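Long-range contact in NURA (Sulfolobus solfataricus, PDB 2YGK), which is a manganese-dependent nuclease that probably acts with the HerA helicase to resect DNA ends in double-strand break repair: residues 140-154 / 173-186. Numbering follows the deposited sequence. Where two conformers were deposited one is given.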
loop_
_atom_site.group_PDB
_atom_site.type_symbol
_atom_site.label_atom_id
_atom_site.label_comp_id
_atom_site.label_asym_id
_atom_site.label_seq_id
_atom_site.Cartn_x
_atom_site.Cartn_y
_atom_site.Cartn_z
ATOM N N ILE A 140 -3.791 17.924 -4.884
ATOM C CA ILE A 140 -4.852 18.630 -4.194
ATOM C C ILE A 140 -5.511 17.767 -3.144
ATOM O O ILE A 140 -5.942 18.284 -2.135
ATOM C CB ILE A 140 -5.935 19.091 -5.182
ATOM C CG1 ILE A 140 -5.556 20.445 -5.769
ATOM C CG2 ILE A 140 -7.321 19.159 -4.505
ATOM C CD1 ILE A 140 -6.664 21.070 -6.518
ATOM N N GLY A 141 -5.605 16.459 -3.395
ATOM C CA GLY A 141 -6.154 15.520 -2.425
ATOM C C GLY A 141 -7.663 15.580 -2.418
ATOM O O GLY A 141 -8.247 16.327 -3.196
ATOM N N ASN A 142 -8.289 14.783 -1.550
ATOM C CA ASN A 142 -9.762 14.724 -1.453
ATOM C C ASN A 142 -10.318 15.862 -0.627
ATOM O O ASN A 142 -9.582 16.648 -0.060
ATOM C CB ASN A 142 -10.232 13.385 -0.842
ATOM C CG ASN A 142 -9.928 12.170 -1.737
ATOM O OD1 ASN A 142 -9.767 12.290 -2.963
ATOM N ND2 ASN A 142 -9.874 10.981 -1.115
ATOM N N LYS A 143 -11.639 15.921 -0.560
ATOM C CA LYS A 143 -12.351 16.951 0.172
ATOM C C LYS A 143 -12.228 16.705 1.694
ATOM O O LYS A 143 -12.267 15.553 2.143
ATOM C CB LYS A 143 -13.807 16.955 -0.307
ATOM C CG LYS A 143 -13.947 17.028 -1.872
ATOM C CD LYS A 143 -15.370 17.401 -2.344
ATOM C CE LYS A 143 -15.413 17.687 -3.850
ATOM N NZ LYS A 143 -16.691 18.340 -4.275
ATOM N N VAL A 144 -12.073 17.782 2.476
ATOM C CA VAL A 144 -11.811 17.694 3.929
ATOM C C VAL A 144 -12.854 18.333 4.881
ATOM O O VAL A 144 -13.284 19.479 4.709
ATOM C CB VAL A 144 -10.449 18.311 4.248
ATOM C CG1 VAL A 144 -10.515 19.150 5.499
ATOM C CG2 VAL A 144 -9.385 17.221 4.380
ATOM N N ASP A 145 -13.233 17.590 5.917
ATOM C CA ASP A 145 -14.195 18.090 6.888
ATOM C C ASP A 145 -13.601 19.258 7.686
ATOM O O ASP A 145 -12.730 19.056 8.536
ATOM C CB ASP A 145 -14.626 16.973 7.829
ATOM C CG ASP A 145 -15.736 17.401 8.777
ATOM O OD1 ASP A 145 -16.214 18.553 8.673
ATOM O OD2 ASP A 145 -16.128 16.569 9.631
ATOM N N ILE A 146 -14.096 20.472 7.413
ATOM C CA ILE A 146 -13.518 21.712 7.967
ATOM C C ILE A 146 -14.198 22.112 9.244
ATOM O O ILE A 146 -14.191 23.304 9.580
ATOM C CB ILE A 146 -13.650 22.934 6.986
ATOM C CG1 ILE A 146 -15.134 23.211 6.669
ATOM C CG2 ILE A 146 -12.808 22.693 5.695
ATOM C CD1 ILE A 146 -15.563 24.722 6.694
ATOM N N GLN A 147 -14.799 21.146 9.946
ATOM C CA GLN A 147 -15.671 21.439 11.094
ATOM C C GLN A 147 -15.193 20.790 12.401
ATOM O O GLN A 147 -15.646 21.142 13.498
ATOM C CB GLN A 147 -17.107 20.975 10.793
ATOM C CG GLN A 147 -17.699 21.493 9.481
ATOM C CD GLN A 147 -19.205 21.242 9.370
ATOM O OE1 GLN A 147 -19.922 21.172 10.384
ATOM N NE2 GLN A 147 -19.689 21.097 8.125
ATOM N N GLN A 148 -14.293 19.826 12.280
ATOM C CA GLN A 148 -13.661 19.222 13.448
ATOM C C GLN A 148 -12.523 20.136 13.938
ATOM O O GLN A 148 -11.943 19.905 15.006
ATOM C CB GLN A 148 -13.146 17.822 13.081
ATOM C CG GLN A 148 -14.279 16.864 12.648
ATOM C CD GLN A 148 -13.798 15.449 12.298
ATOM O OE1 GLN A 148 -13.049 15.234 11.319
ATOM N NE2 GLN A 148 -14.252 14.468 13.101
ATOM N N PHE A 149 -12.241 21.186 13.153
ATOM C CA PHE A 149 -11.137 22.115 13.411
ATOM C C PHE A 149 -11.506 23.379 14.174
ATOM O O PHE A 149 -12.441 24.091 13.797
ATOM C CB PHE A 149 -10.512 22.543 12.091
ATOM C CG PHE A 149 -9.981 21.407 11.299
ATOM C CD1 PHE A 149 -9.095 20.510 11.866
ATOM C CD2 PHE A 149 -10.368 21.234 9.982
ATOM C CE1 PHE A 149 -8.603 19.456 11.130
ATOM C CE2 PHE A 149 -9.877 20.187 9.229
ATOM C CZ PHE A 149 -8.996 19.292 9.802
ATOM N N SER A 150 -10.716 23.667 15.207
ATOM C CA SER A 150 -10.848 24.879 16.003
ATOM C C SER A 150 -10.165 26.047 15.302
ATOM O O SER A 150 -9.543 25.875 14.253
ATOM C CB SER A 150 -10.198 24.665 17.373
ATOM O OG SER A 150 -8.798 24.422 17.238
ATOM N N ASP A 151 -10.276 27.231 15.891
ATOM C CA ASP A 151 -9.563 28.404 15.396
ATOM C C ASP A 151 -8.036 28.217 15.391
ATOM O O ASP A 151 -7.357 28.647 14.460
ATOM C CB ASP A 151 -9.932 29.645 16.222
ATOM C CG ASP A 151 -11.293 30.214 15.853
ATOM O OD1 ASP A 151 -11.537 30.450 14.647
ATOM O OD2 ASP A 151 -12.114 30.435 16.774
ATOM N N GLU A 152 -7.509 27.560 16.419
ATOM C CA GLU A 152 -6.061 27.424 16.595
ATOM C C GLU A 152 -5.435 26.552 15.506
ATOM O O GLU A 152 -4.332 26.816 15.030
ATOM C CB GLU A 152 -5.760 26.828 17.973
ATOM C CG GLU A 152 -6.316 27.653 19.155
ATOM C CD GLU A 152 -6.481 26.840 20.434
ATOM O OE1 GLU A 152 -5.501 26.200 20.883
ATOM O OE2 GLU A 152 -7.600 26.849 20.987
ATOM N N GLU A 153 -6.162 25.511 15.120
ATOM C CA GLU A 153 -5.674 24.542 14.158
ATOM C C GLU A 153 -5.659 25.145 12.755
ATOM O O GLU A 153 -4.731 24.899 11.984
ATOM C CB GLU A 153 -6.524 23.265 14.220
ATOM C CG GLU A 153 -6.422 22.549 15.570
ATOM C CD GLU A 153 -7.503 21.508 15.804
ATOM O OE1 GLU A 153 -8.654 21.721 15.363
ATOM O OE2 GLU A 153 -7.203 20.478 16.454
ATOM N N LEU A 154 -6.672 25.949 12.434
ATOM C CA LEU A 154 -6.711 26.681 11.162
ATOM C C LEU A 154 -5.559 27.683 11.023
ATOM O O LEU A 154 -5.137 27.988 9.913
ATOM C CB LEU A 154 -8.046 27.412 10.986
ATOM C CG LEU A 154 -9.319 26.560 10.867
ATOM C CD1 LEU A 154 -10.541 27.459 10.973
ATOM C CD2 LEU A 154 -9.367 25.754 9.576
ATOM N N LYS A 173 -7.370 13.959 12.819
ATOM C CA LYS A 173 -7.077 15.375 12.714
ATOM C C LYS A 173 -5.717 15.661 12.092
ATOM O O LYS A 173 -5.600 16.633 11.371
ATOM C CB LYS A 173 -7.191 16.068 14.075
ATOM C CG LYS A 173 -8.628 16.384 14.456
ATOM C CD LYS A 173 -8.712 17.163 15.757
ATOM C CE LYS A 173 -10.156 17.438 16.096
ATOM N NZ LYS A 173 -10.298 18.230 17.340
HETATM N N MSE A 174 -4.695 14.848 12.360
HETATM C CA MSE A 174 -3.393 15.089 11.725
HETATM C C MSE A 174 -3.437 14.847 10.181
HETATM O O MSE A 174 -3.053 15.713 9.386
HETATM C CB MSE A 174 -2.246 14.298 12.357
HETATM C CG MSE A 174 -0.922 14.710 11.700
HETATM SE SE MSE A 174 0.675 13.804 12.204
HETATM C CE MSE A 174 2.040 14.906 11.477
ATOM N N ARG A 175 -3.908 13.675 9.774
ATOM C CA ARG A 175 -4.089 13.411 8.369
ATOM C C ARG A 175 -4.864 14.566 7.754
ATOM O O ARG A 175 -4.462 15.083 6.726
ATOM C CB ARG A 175 -4.809 12.094 8.123
ATOM C CG ARG A 175 -5.409 11.961 6.706
ATOM C CD ARG A 175 -6.371 10.793 6.608
ATOM N NE ARG A 175 -7.339 10.841 7.709
ATOM C CZ ARG A 175 -8.656 10.959 7.579
ATOM N NH1 ARG A 175 -9.229 10.996 6.378
ATOM N NH2 ARG A 175 -9.414 11.013 8.672
ATOM N N ASP A 176 -5.959 14.970 8.391
ATOM C CA ASP A 176 -6.848 15.988 7.826
ATOM C C ASP A 176 -6.218 17.381 7.812
ATOM O O ASP A 176 -6.348 18.103 6.825
ATOM C CB ASP A 176 -8.215 15.995 8.529
ATOM C CG ASP A 176 -9.138 14.888 8.023
ATOM O OD1 ASP A 176 -8.688 14.031 7.224
ATOM O OD2 ASP A 176 -10.326 14.888 8.399
ATOM N N LEU A 177 -5.516 17.750 8.878
ATOM C CA LEU A 177 -4.734 18.980 8.849
ATOM C C LEU A 177 -3.684 18.989 7.755
ATOM O O LEU A 177 -3.471 20.012 7.129
ATOM C CB LEU A 177 -4.032 19.228 10.169
ATOM C CG LEU A 177 -4.819 19.953 11.234
ATOM C CD1 LEU A 177 -3.858 20.228 12.408
ATOM C CD2 LEU A 177 -5.476 21.246 10.717
ATOM N N LEU A 178 -3.003 17.868 7.541
ATOM C CA LEU A 178 -1.987 17.799 6.478
ATOM C C LEU A 178 -2.612 17.930 5.091
ATOM O O LEU A 178 -2.055 18.572 4.235
ATOM C CB LEU A 178 -1.150 16.530 6.587
ATOM C CG LEU A 178 -0.083 16.551 7.688
ATOM C CD1 LEU A 178 0.423 15.136 8.095
ATOM C CD2 LEU A 178 1.061 17.432 7.270
HETATM N N MSE A 179 -3.778 17.330 4.891
HETATM C CA MSE A 179 -4.503 17.475 3.640
HETATM C C MSE A 179 -4.793 18.947 3.367
HETATM O O MSE A 179 -4.515 19.451 2.276
HETATM C CB MSE A 179 -5.808 16.686 3.692
HETATM C CG MSE A 179 -5.598 15.198 3.595
HETATM SE SE MSE A 179 -7.246 14.205 3.692
HETATM C CE MSE A 179 -7.998 14.742 1.964
ATOM N N LEU A 180 -5.341 19.634 4.366
ATOM C CA LEU A 180 -5.606 21.070 4.254
ATOM C C LEU A 180 -4.350 21.858 3.881
ATOM O O LEU A 180 -4.362 22.642 2.931
ATOM C CB LEU A 180 -6.188 21.632 5.553
ATOM C CG LEU A 180 -7.689 21.931 5.580
ATOM C CD1 LEU A 180 -8.043 22.645 6.878
ATOM C CD2 LEU A 180 -8.135 22.787 4.390
ATOM N N LEU A 181 -3.266 21.620 4.616
ATOM C CA LEU A 181 -1.986 22.281 4.333
ATOM C C LEU A 181 -1.589 22.172 2.857
ATOM O O LEU A 181 -1.227 23.162 2.212
ATOM C CB LEU A 181 -0.866 21.698 5.205
ATOM C CG LEU A 181 0.467 22.442 5.086
ATOM C CD1 LEU A 181 0.267 23.944 5.310
ATOM C CD2 LEU A 181 1.517 21.882 6.026
ATOM N N ASN A 182 -1.656 20.967 2.317
ATOM C CA ASN A 182 -1.369 20.801 0.901
ATOM C C ASN A 182 -2.288 21.645 -0.005
ATOM O O ASN A 182 -1.814 22.294 -0.935
ATOM C CB ASN A 182 -1.451 19.345 0.528
ATOM C CG ASN A 182 -0.444 18.517 1.257
ATOM O OD1 ASN A 182 0.518 19.037 1.795
ATOM N ND2 ASN A 182 -0.648 17.214 1.267
ATOM N N GLN A 183 -3.585 21.666 0.281
ATOM C CA GLN A 183 -4.532 22.449 -0.528
ATOM C C GLN A 183 -4.197 23.941 -0.486
ATOM O O GLN A 183 -4.249 24.625 -1.506
ATOM C CB GLN A 183 -5.987 22.205 -0.091
ATOM C CG GLN A 183 -6.527 20.824 -0.485
ATOM C CD GLN A 183 -7.985 20.561 -0.089
ATOM O OE1 GLN A 183 -8.599 21.296 0.695
ATOM N NE2 GLN A 183 -8.542 19.490 -0.640
ATOM N N PHE A 184 -3.812 24.420 0.684
ATOM C CA PHE A 184 -3.431 25.804 0.885
ATOM C C PHE A 184 -2.116 26.092 0.191
ATOM O O PHE A 184 -1.966 27.135 -0.451
ATOM C CB PHE A 184 -3.341 26.097 2.378
ATOM C CG PHE A 184 -2.774 27.453 2.716
ATOM C CD1 PHE A 184 -3.541 28.608 2.574
ATOM C CD2 PHE A 184 -1.480 27.571 3.214
ATOM C CE1 PHE A 184 -3.017 29.854 2.908
ATOM C CE2 PHE A 184 -0.954 28.821 3.562
ATOM C CZ PHE A 184 -1.723 29.960 3.407
ATOM N N LEU A 185 -1.176 25.155 0.269
ATOM C CA LEU A 185 0.092 25.268 -0.456
ATOM C C LEU A 185 -0.024 25.250 -1.988
ATOM O O LEU A 185 0.654 26.019 -2.681
ATOM C CB LEU A 185 1.036 24.170 0.016
ATOM C CG LEU A 185 1.540 24.434 1.420
ATOM C CD1 LEU A 185 2.300 23.225 1.921
ATOM C CD2 LEU A 185 2.412 25.700 1.479
ATOM N N VAL A 186 -0.839 24.352 -2.536
ATOM C CA VAL A 186 -1.095 24.385 -3.993
ATOM C C VAL A 186 -1.659 25.740 -4.328
ATOM O O VAL A 186 -1.252 26.354 -5.298
ATOM C CB VAL A 186 -2.108 23.332 -4.440
ATOM C CG1 VAL A 186 -2.596 23.611 -5.834
ATOM C CG2 VAL A 186 -1.488 21.941 -4.345
#
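Val144 and Phe149 settle against one flank of helix 171-193; within the NurA domain, of the RNase H clan, the loop 141-150 runs antiparallel to this helix before entering helix 151-159. The Phe149 ring lies among two successive residues, Asp176 and Leu177, and Leu180 one turn on. Phe149 CZ meets Asp176 CB edge-on at 3.6 Å, near the ring plane. Leu177 CD2 comes obliquely to Phe149 CE1 (3.6 Å), while Leu180 CD1 reaches CE2 of the same ring, also obliquely; both leucines slide past the phenylalanine in the opposite direction. Val144 divides its branches: CG1 packs on Leu180 CG and also lies in the plane of the Phe149 ring at its edge, whereas CG2 sits 3.7 Å from Met179 CB. Met179 is a selenomethionine; in the conformer given, a bend at chi3 brings its CE beside the backbone of Asn142.

At the start of the loop, Gly141 leaves helix 136-140 with positive phi, and Gln183 bonds to the helix's last residue. From Gln183, NE2 donates to Ile140 O at 3.2 Å. The acceptor lies only 6° out of the amide plane, although the donor is tilted 34° from the carbonyl plane. With an alanine here, Ile140 O would probably lose this donor and the loop's start be less firmly tied to the helix.

Farther along, Lys173, extended beyond CG, brings its CE to 3.2 Å from Gln148 O. Lys173 NZ makes a long salt bridge of 3.9 Å with Glu153 OE2. The other carboxylate oxygen accepts Ser150 N at the N-cap of helix 151-159: Glu153 OE1 is met on its anti side at 2.8 Å, with an N-H...O angle of 163°.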